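Local coordinates for nascent polypeptide-associated complex protein (Methanothermobacter marburgensis, PDB 1TR8) that probably contacts nascent chains as they emerge from the ribosome, working as an RNA-binding homodimer that associates with the ribosome, at residues Lys35-Glu40 / Thr46-Gly51; Thr84-Glu89 / Ala95-Arg100. All coordinates share one frame; numbering follows the deposited sequence.

Interaction 1 of 2, residues Lys35-Glu40 / Thr46-Gly51; sequences KVNVME and TYQVTG
Val38 and Tyr47 project together from one face of a beta hairpin of the NAC domain, where strands 35-40 and 46-51 run antiparallel at 167°. The Val38 branch CG2 does the touching, 3.4 Å from Tyr47 CE1, and approaches the ring obliquely. It gets there because CG2 is anti to the backbone N while CG1 sits between N and the carbonyl carbon (chi1 64°). Val36 follows on the same face, its CG1 4.2 Å from Tyr47 CD1 and its CG2 as close to Val49 CG2. On the other face, selenomethionine Met39 runs alongside Thr46, with Met39 CG 4.0 Å from Thr46 CB. The Thr46 hydroxyl is hydrogen-bonded to Thr50 OG1 of the second subunit, and the Thr50 hydroxyl to Thr46 of that subunit. Strand 46-51 pairs antiparallel with that chain, so the sheet continues into the second subunit, while Val36 and Val38 bond through their backbones to strand 12-14. Lys35, Asn37 and Met39 form the hydrogen-bonded pairs with Thr50, Gln48 and Thr46. Between these rungs, the non-hydrogen-bonded pairs bring Val36 CA within 3.2 Å of Gln48 O, a CA-H...O contact.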
ATOM      1  N   LYS A  35      13.815   6.285  13.391  1.00 58.26           N
ATOM      2  CA  LYS A  35      13.362   6.510  14.749  1.00 58.23           C
ATOM      3  C   LYS A  35      11.957   7.127  14.693  1.00 57.75           C
ATOM      4  O   LYS A  35      11.696   8.043  13.911  1.00 56.86           O
ATOM      5  CB  LYS A  35      14.338   7.432  15.476  1.00 60.06           C
ATOM      6  CG  LYS A  35      13.819   7.855  16.836  1.00 63.13           C
ATOM      7  CD  LYS A  35      14.912   7.915  17.898  1.00 66.79           C
ATOM      8  CE  LYS A  35      14.244   7.887  19.268  1.00 68.25           C
ATOM      9  NZ  LYS A  35      12.782   7.526  19.119  1.00 70.25           N
ATOM     10  N   VAL A  36      11.039   6.594  15.490  1.00 56.48           N
ATOM     11  CA  VAL A  36       9.648   7.008  15.423  1.00 57.11           C
ATOM     12  C   VAL A  36       9.058   7.276  16.808  1.00 57.74           C
ATOM     13  O   VAL A  36       9.183   6.465  17.720  1.00 58.32           O
ATOM     14  CB  VAL A  36       8.764   5.962  14.709  1.00 56.18           C
ATOM     15  CG1 VAL A  36       7.325   6.444  14.642  1.00 55.86           C
ATOM     16  CG2 VAL A  36       9.290   5.632  13.319  1.00 55.35           C
ATOM     17  N   ASN A  37       8.446   8.449  16.940  1.00 58.37           N
ATOM     18  CA  ASN A  37       7.689   8.854  18.113  1.00 59.50           C
ATOM     19  C   ASN A  37       6.215   9.015  17.756  1.00 59.39           C
ATOM     20  O   ASN A  37       5.872   9.352  16.625  1.00 58.52           O
ATOM     21  CB  ASN A  37       8.216  10.191  18.627  1.00 60.63           C
ATOM     22  CG  ASN A  37       9.543  10.045  19.334  1.00 64.59           C
ATOM     23  OD1 ASN A  37       9.983   8.932  19.609  1.00 72.07           O
ATOM     24  ND2 ASN A  37      10.199  11.166  19.619  1.00 68.77           N
ATOM     25  N   VAL A  38       5.348   8.801  18.734  1.00 59.68           N
ATOM     26  CA  VAL A  38       3.913   8.929  18.522  1.00 60.71           C
ATOM     27  C   VAL A  38       3.225   9.680  19.672  1.00 60.72           C
ATOM     28  O   VAL A  38       3.647   9.628  20.818  1.00 60.74           O
ATOM     29  CB  VAL A  38       3.265   7.542  18.292  1.00 59.29           C
ATOM     30  CG1 VAL A  38       3.396   6.682  19.507  1.00 59.34           C
ATOM     31  CG2 VAL A  38       1.780   7.679  17.896  1.00 59.38           C
HETATM   32  N   MSE A  39       2.163  10.395  19.330  1.00 62.00           N
HETATM   33  CA  MSE A  39       1.277  11.021  20.310  1.00 62.94           C
HETATM   34  C   MSE A  39      -0.131  11.076  19.745  1.00 62.64           C
HETATM   35  O   MSE A  39      -0.320  11.069  18.534  1.00 62.23           O
HETATM   36  CB  MSE A  39       1.737  12.431  20.674  1.00 62.82           C
HETATM   37  CG  MSE A  39       1.906  13.385  19.512  0.60 63.53           C
HETATM   38 SE   MSE A  39       1.470  15.171  20.129  0.60 70.85          SE
HETATM   39  CE  MSE A  39      -0.343  15.107  19.557  0.60 67.98           C
ATOM     40  N   GLU A  40      -1.119  11.105  20.628  1.00 62.48           N
ATOM     41  CA  GLU A  40      -2.508  11.242  20.212  1.00 62.71           C
ATOM     42  C   GLU A  40      -3.051  12.543  20.789  1.00 62.32           C
ATOM     43  O   GLU A  40      -2.789  12.888  21.935  1.00 61.90           O
ATOM     44  CB  GLU A  40      -3.339  10.036  20.671  1.00 62.78           C
ATOM     45  CG  GLU A  40      -4.704   9.871  20.003  1.00 63.59           C
ATOM     46  CD  GLU A  40      -5.063   8.405  19.799  1.00 65.02           C
ATOM     47  OE1 GLU A  40      -4.195   7.554  20.078  1.00 69.49           O
ATOM     48  OE2 GLU A  40      -6.174   8.081  19.337  1.00 63.35           O
ATOM     49  N   THR A  46      -0.288  11.677  15.810  1.00 52.18           N
ATOM     50  CA  THR A  46       0.805  12.337  15.127  1.00 51.53           C
ATOM     51  C   THR A  46       2.034  11.470  15.310  1.00 51.95           C
ATOM     52  O   THR A  46       2.364  11.064  16.426  1.00 50.80           O
ATOM     53  CB  THR A  46       1.015  13.783  15.646  1.00 51.13           C
ATOM     54  OG1 THR A  46      -0.075  14.591  15.206  1.00 48.13           O
ATOM     55  CG2 THR A  46       2.209  14.454  14.983  1.00 50.27           C
ATOM     56  N   TYR A  47       2.639  11.113  14.179  1.00 52.55           N
ATOM     57  CA  TYR A  47       3.887  10.356  14.165  1.00 53.64           C
ATOM     58  C   TYR A  47       5.027  11.243  13.702  1.00 53.00           C
ATOM     59  O   TYR A  47       4.887  11.908  12.685  1.00 52.43           O
ATOM     60  CB  TYR A  47       3.780   9.181  13.201  1.00 54.16           C
ATOM     61  CG  TYR A  47       2.799   8.141  13.638  1.00 56.93           C
ATOM     62  CD1 TYR A  47       3.171   7.144  14.530  1.00 57.84           C
ATOM     63  CD2 TYR A  47       1.495   8.150  13.157  1.00 55.95           C
ATOM     64  CE1 TYR A  47       2.264   6.177  14.926  1.00 57.65           C
ATOM     65  CE2 TYR A  47       0.588   7.201  13.558  1.00 57.13           C
ATOM     66  CZ  TYR A  47       0.976   6.213  14.443  1.00 57.42           C
ATOM     67  OH  TYR A  47       0.047   5.289  14.885  1.00 60.27           O
ATOM     68  N   GLN A  48       6.095  11.298  14.500  1.00 52.67           N
ATOM     69  CA  GLN A  48       7.372  11.878  14.081  1.00 51.48           C
ATOM     70  C   GLN A  48       8.348  10.770  13.702  1.00 49.63           C
ATOM     71  O   GLN A  48       8.705   9.928  14.526  1.00 48.15           O
ATOM     72  CB  GLN A  48       8.014  12.718  15.172  1.00 50.30           C
ATOM     73  CG  GLN A  48       7.268  13.969  15.521  1.00 53.63           C
ATOM     74  CD  GLN A  48       8.160  15.013  16.176  1.00 55.42           C
ATOM     75  OE1 GLN A  48       8.131  16.180  15.783  1.00 61.41           O
ATOM     76  NE2 GLN A  48       8.995  14.590  17.120  1.00 49.80           N
ATOM     77  N   VAL A  49       8.879  10.902  12.493  1.00 48.78           N
ATOM     78  CA  VAL A  49       9.661   9.877  11.819  1.00 49.08           C
ATOM     79  C   VAL A  49      10.935  10.512  11.322  1.00 49.03           C
ATOM     80  O   VAL A  49      10.921  11.384  10.462  1.00 48.91           O
ATOM     81  CB  VAL A  49       8.940   9.313  10.593  1.00 48.41           C
ATOM     82  CG1 VAL A  49       9.793   8.237   9.915  1.00 51.38           C
ATOM     83  CG2 VAL A  49       7.626   8.740  10.989  1.00 50.89           C
ATOM     84  N   THR A  50      12.040  10.036  11.867  1.00 50.45           N
ATOM     85  CA  THR A  50      13.350  10.550  11.545  1.00 51.19           C
ATOM     86  C   THR A  50      14.229   9.420  11.018  1.00 51.57           C
ATOM     87  O   THR A  50      14.300   8.335  11.592  1.00 51.44           O
ATOM     88  CB  THR A  50      13.948  11.162  12.813  1.00 52.05           C
ATOM     89  OG1 THR A  50      13.101  12.236  13.248  1.00 52.36           O
ATOM     90  CG2 THR A  50      15.298  11.794  12.540  1.00 51.06           C
ATOM     91  N   GLY A  51      14.891   9.700   9.909  1.00 51.96           N
ATOM     92  CA  GLY A  51      15.861   8.781   9.333  1.00 52.60           C
ATOM     93  C   GLY A  51      16.283   9.310   7.980  1.00 52.81           C
ATOM     94  O   GLY A  51      15.850  10.371   7.563  1.00 52.53           O
TER

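Interaction 2 of 2, residues Thr84-Glu89 / Ala95-Arg100; sequences TRALQE and AEAIMR
The carboxylate of Glu89 is drawn on by two arginines: OE2 forms a salt bridge with Arg26, while OE1 lies 3.9 Å from Arg100 NH2, a long salt bridge. This contact joins the second and third helices of the three-helix UBA domain, whose segments 84-89 and 95-100 cross at 127° with axes 8.6 Å apart. The oxygen stands well out of the guanidinium plane, and no N-H points at it, so the attraction to Arg100 is one of charge alone. Although the two side chains cross at about a right angle, their flat ends are turned only 25° apart. The close packing falls to the Glu89 CB methylene, which lies over one face of the Arg100 guanidinium, 3.9 Å above its centre. With its CG between the backbone N and the carbonyl carbon (chi1 80°), Arg100 brings its chain alongside the neighbouring helix, and CD comes 4.1 Å from Ala86 CB. Replacing Glu89 by an alanine removes the carboxylate and is likely to leave Arg26 without its salt-bridge mate and Arg100 without a nearby opposing charge. Deeper in, small residues are consistent with the close approach: the CA atoms of Ala86 and Ala97 are 5.2 Å apart. The CB bond of Leu87 points away from helix 95-100, but the isobutyl end bends back to reach it. Leu87 thus bridges Ile69 and Val72 of helix 66-76 and the buried Ala97, its CD2 3.9 Å from Ala97 CB.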
ATOM      1  N   THR A  84       7.425   8.902 -25.375  1.00 56.76           N
ATOM      2  CA  THR A  84       6.745   7.831 -24.668  1.00 57.88           C
ATOM      3  C   THR A  84       6.373   8.293 -23.260  1.00 56.75           C
ATOM      4  O   THR A  84       5.240   8.154 -22.812  1.00 57.57           O
ATOM      5  CB  THR A  84       7.673   6.594 -24.679  1.00 58.93           C
ATOM      6  OG1 THR A  84       7.797   6.125 -26.029  1.00 56.27           O
ATOM      7  CG2 THR A  84       7.072   5.434 -23.942  1.00 61.08           C
ATOM      8  N   ARG A  85       7.305   8.942 -22.590  1.00 57.51           N
ATOM      9  CA  ARG A  85       7.022   9.519 -21.272  1.00 57.97           C
ATOM     10  C   ARG A  85       5.962  10.634 -21.304  1.00 56.16           C
ATOM     11  O   ARG A  85       5.040  10.661 -20.508  1.00 56.68           O
ATOM     12  CB  ARG A  85       8.309  10.041 -20.639  1.00 58.04           C
ATOM     13  CG  ARG A  85       8.083  10.692 -19.272  1.00 61.07           C
ATOM     14  CD  ARG A  85       9.375  11.089 -18.536  1.00 64.66           C
ATOM     15  NE  ARG A  85      10.353  11.688 -19.443  1.00 69.40           N
ATOM     16  CZ  ARG A  85      11.596  11.251 -19.617  1.00 73.28           C
ATOM     17  NH1 ARG A  85      12.052  10.209 -18.940  1.00 74.74           N
ATOM     18  NH2 ARG A  85      12.395  11.873 -20.471  1.00 75.57           N
ATOM     19  N   ALA A  86       6.042  11.525 -22.275  1.00 55.58           N
ATOM     20  CA  ALA A  86       4.993  12.523 -22.464  1.00 55.69           C
ATOM     21  C   ALA A  86       3.590  11.922 -22.553  1.00 54.67           C
ATOM     22  O   ALA A  86       2.643  12.434 -21.952  1.00 54.53           O
ATOM     23  CB  ALA A  86       5.268  13.339 -23.709  1.00 56.30           C
ATOM     24  N   LEU A  87       3.448  10.881 -23.361  1.00 55.16           N
ATOM     25  CA  LEU A  87       2.145  10.239 -23.600  1.00 55.42           C
ATOM     26  C   LEU A  87       1.658   9.495 -22.359  1.00 55.23           C
ATOM     27  O   LEU A  87       0.468   9.443 -22.085  1.00 56.34           O
ATOM     28  CB  LEU A  87       2.253   9.275 -24.783  1.00 55.15           C
ATOM     29  CG  LEU A  87       2.036   9.856 -26.179  1.00 55.62           C
ATOM     30  CD1 LEU A  87       2.668   8.956 -27.248  1.00 54.21           C
ATOM     31  CD2 LEU A  87       0.558  10.046 -26.470  1.00 55.49           C
ATOM     32  N   GLN A  88       2.591   8.873 -21.641  1.00 56.05           N
ATOM     33  CA  GLN A  88       2.323   8.300 -20.324  1.00 55.72           C
ATOM     34  C   GLN A  88       1.769   9.406 -19.419  1.00 55.14           C
ATOM     35  O   GLN A  88       0.732   9.227 -18.805  1.00 53.76           O
ATOM     36  CB  GLN A  88       3.600   7.733 -19.669  1.00 55.37           C
ATOM     37  CG  GLN A  88       4.166   6.386 -20.170  1.00 56.44           C
ATOM     38  CD  GLN A  88       5.436   5.934 -19.380  1.00 58.71           C
ATOM     39  OE1 GLN A  88       5.356   5.120 -18.440  1.00 63.14           O
ATOM     40  NE2 GLN A  88       6.594   6.478 -19.748  1.00 60.15           N
ATOM     41  N   GLU A  89       2.478  10.539 -19.352  1.00 55.54           N
ATOM     42  CA  GLU A  89       2.085  11.688 -18.511  1.00 55.93           C
ATOM     43  C   GLU A  89       0.674  12.205 -18.798  1.00 55.26           C
ATOM     44  O   GLU A  89      -0.030  12.597 -17.883  1.00 56.24           O
ATOM     45  CB  GLU A  89       3.046  12.885 -18.646  1.00 56.82           C
ATOM     46  CG  GLU A  89       4.353  12.790 -17.871  1.00 58.04           C
ATOM     47  CD  GLU A  89       4.208  12.984 -16.370  1.00 61.21           C
ATOM     48  OE1 GLU A  89       3.338  13.772 -15.920  1.00 63.09           O
ATOM     49  OE2 GLU A  89       5.008  12.356 -15.637  1.00 62.21           O
ATOM     50  N   ALA A  95      -2.875  15.511 -28.338  1.00 58.64           N
ATOM     51  CA  ALA A  95      -2.787  16.957 -28.356  1.00 57.91           C
ATOM     52  C   ALA A  95      -1.887  17.451 -27.228  1.00 57.80           C
ATOM     53  O   ALA A  95      -0.972  18.228 -27.469  1.00 57.64           O
ATOM     54  CB  ALA A  95      -4.156  17.565 -28.229  1.00 57.06           C
ATOM     55  N   GLU A  96      -2.159  17.003 -26.006  1.00 57.52           N
ATOM     56  CA  GLU A  96      -1.444  17.490 -24.840  1.00 58.89           C
ATOM     57  C   GLU A  96       0.013  17.012 -24.826  1.00 58.84           C
ATOM     58  O   GLU A  96       0.899  17.730 -24.381  1.00 59.68           O
ATOM     59  CB  GLU A  96      -2.142  17.029 -23.573  1.00 58.46           C
ATOM     60  CG  GLU A  96      -3.522  17.625 -23.401  1.00 62.67           C
ATOM     61  CD  GLU A  96      -4.355  16.881 -22.384  1.00 65.00           C
ATOM     62  OE1 GLU A  96      -3.819  15.959 -21.710  1.00 72.16           O
ATOM     63  OE2 GLU A  96      -5.543  17.251 -22.240  1.00 72.96           O
ATOM     64  N   ALA A  97       0.246  15.782 -25.277  1.00 58.56           N
ATOM     65  CA  ALA A  97       1.587  15.232 -25.358  1.00 58.50           C
ATOM     66  C   ALA A  97       2.432  16.121 -26.254  1.00 59.08           C
ATOM     67  O   ALA A  97       3.537  16.498 -25.882  1.00 58.28           O
ATOM     68  CB  ALA A  97       1.537  13.802 -25.908  1.00 58.17           C
ATOM     69  N   ILE A  98       1.854  16.524 -27.390  1.00 60.38           N
ATOM     70  CA  ILE A  98       2.511  17.424 -28.349  1.00 61.30           C
ATOM     71  C   ILE A  98       2.808  18.797 -27.743  1.00 62.20           C
ATOM     72  O   ILE A  98       3.938  19.301 -27.853  1.00 60.81           O
ATOM     73  CB  ILE A  98       1.661  17.524 -29.649  1.00 61.72           C
ATOM     74  CG1 ILE A  98       1.862  16.257 -30.490  1.00 62.15           C
ATOM     75  CG2 ILE A  98       2.013  18.750 -30.489  1.00 61.40           C
ATOM     76  CD1 ILE A  98       0.882  16.118 -31.639  1.00 64.44           C
HETATM   77  N   MSE A  99       1.804  19.368 -27.078  1.00 62.46           N
HETATM   78  CA  MSE A  99       1.931  20.676 -26.471  1.00 63.06           C
HETATM   79  C   MSE A  99       2.998  20.688 -25.386  1.00 64.24           C
HETATM   80  O   MSE A  99       3.736  21.657 -25.272  1.00 63.53           O
HETATM   81  CB  MSE A  99       0.584  21.180 -25.942  1.00 63.16           C
HETATM   82  CG  MSE A  99      -0.342  21.567 -27.090  0.60 63.03           C
HETATM   83 SE   MSE A  99      -2.092  22.209 -26.562  0.60 62.14          SE
HETATM   84  CE  MSE A  99      -1.734  24.036 -26.285  0.60 66.65           C
ATOM     85  N   ARG A 100       3.141  19.596 -24.640  1.00 64.97           N
ATOM     86  CA  ARG A 100       4.110  19.618 -23.557  1.00 65.35           C
ATOM     87  C   ARG A 100       5.560  19.448 -24.038  1.00 64.44           C
ATOM     88  O   ARG A 100       6.480  19.763 -23.313  1.00 63.76           O
ATOM     89  CB  ARG A 100       3.731  18.656 -22.412  1.00 66.15           C
ATOM     90  CG  ARG A 100       4.051  17.207 -22.598  1.00 66.23           C
ATOM     91  CD  ARG A 100       3.553  16.316 -21.446  1.00 65.84           C
ATOM     92  NE  ARG A 100       4.460  16.292 -20.298  1.00 65.55           N
ATOM     93  CZ  ARG A 100       4.130  16.654 -19.059  1.00 66.39           C
ATOM     94  NH1 ARG A 100       2.907  17.086 -18.783  1.00 66.83           N
ATOM     95  NH2 ARG A 100       5.031  16.597 -18.089  1.00 66.31           N
TER

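From the N terminus, strands 12-14, 19-23 and 27-32 come first; strand 35-41 then turns back on strand 44-51, and interaction 1 closes that short hairpin loop. The chain goes on through strand 53-61, which joins the other sheet, and helix 66-76 before interaction 2 closes a second local loop between helices 80-89 and 94-100. The contacts are in series: neither nests in nor crosses the other. Interaction 1 belongs to the NAC domain, and its strand 46-51 pairs with a strand of a second subunit, whereas no other chain of the assembly touches the segments of interaction 2 in the UBA domain. Their centres are 40 Å apart, on opposite sides of the chain's centre, with nearest atoms about 26 Å apart.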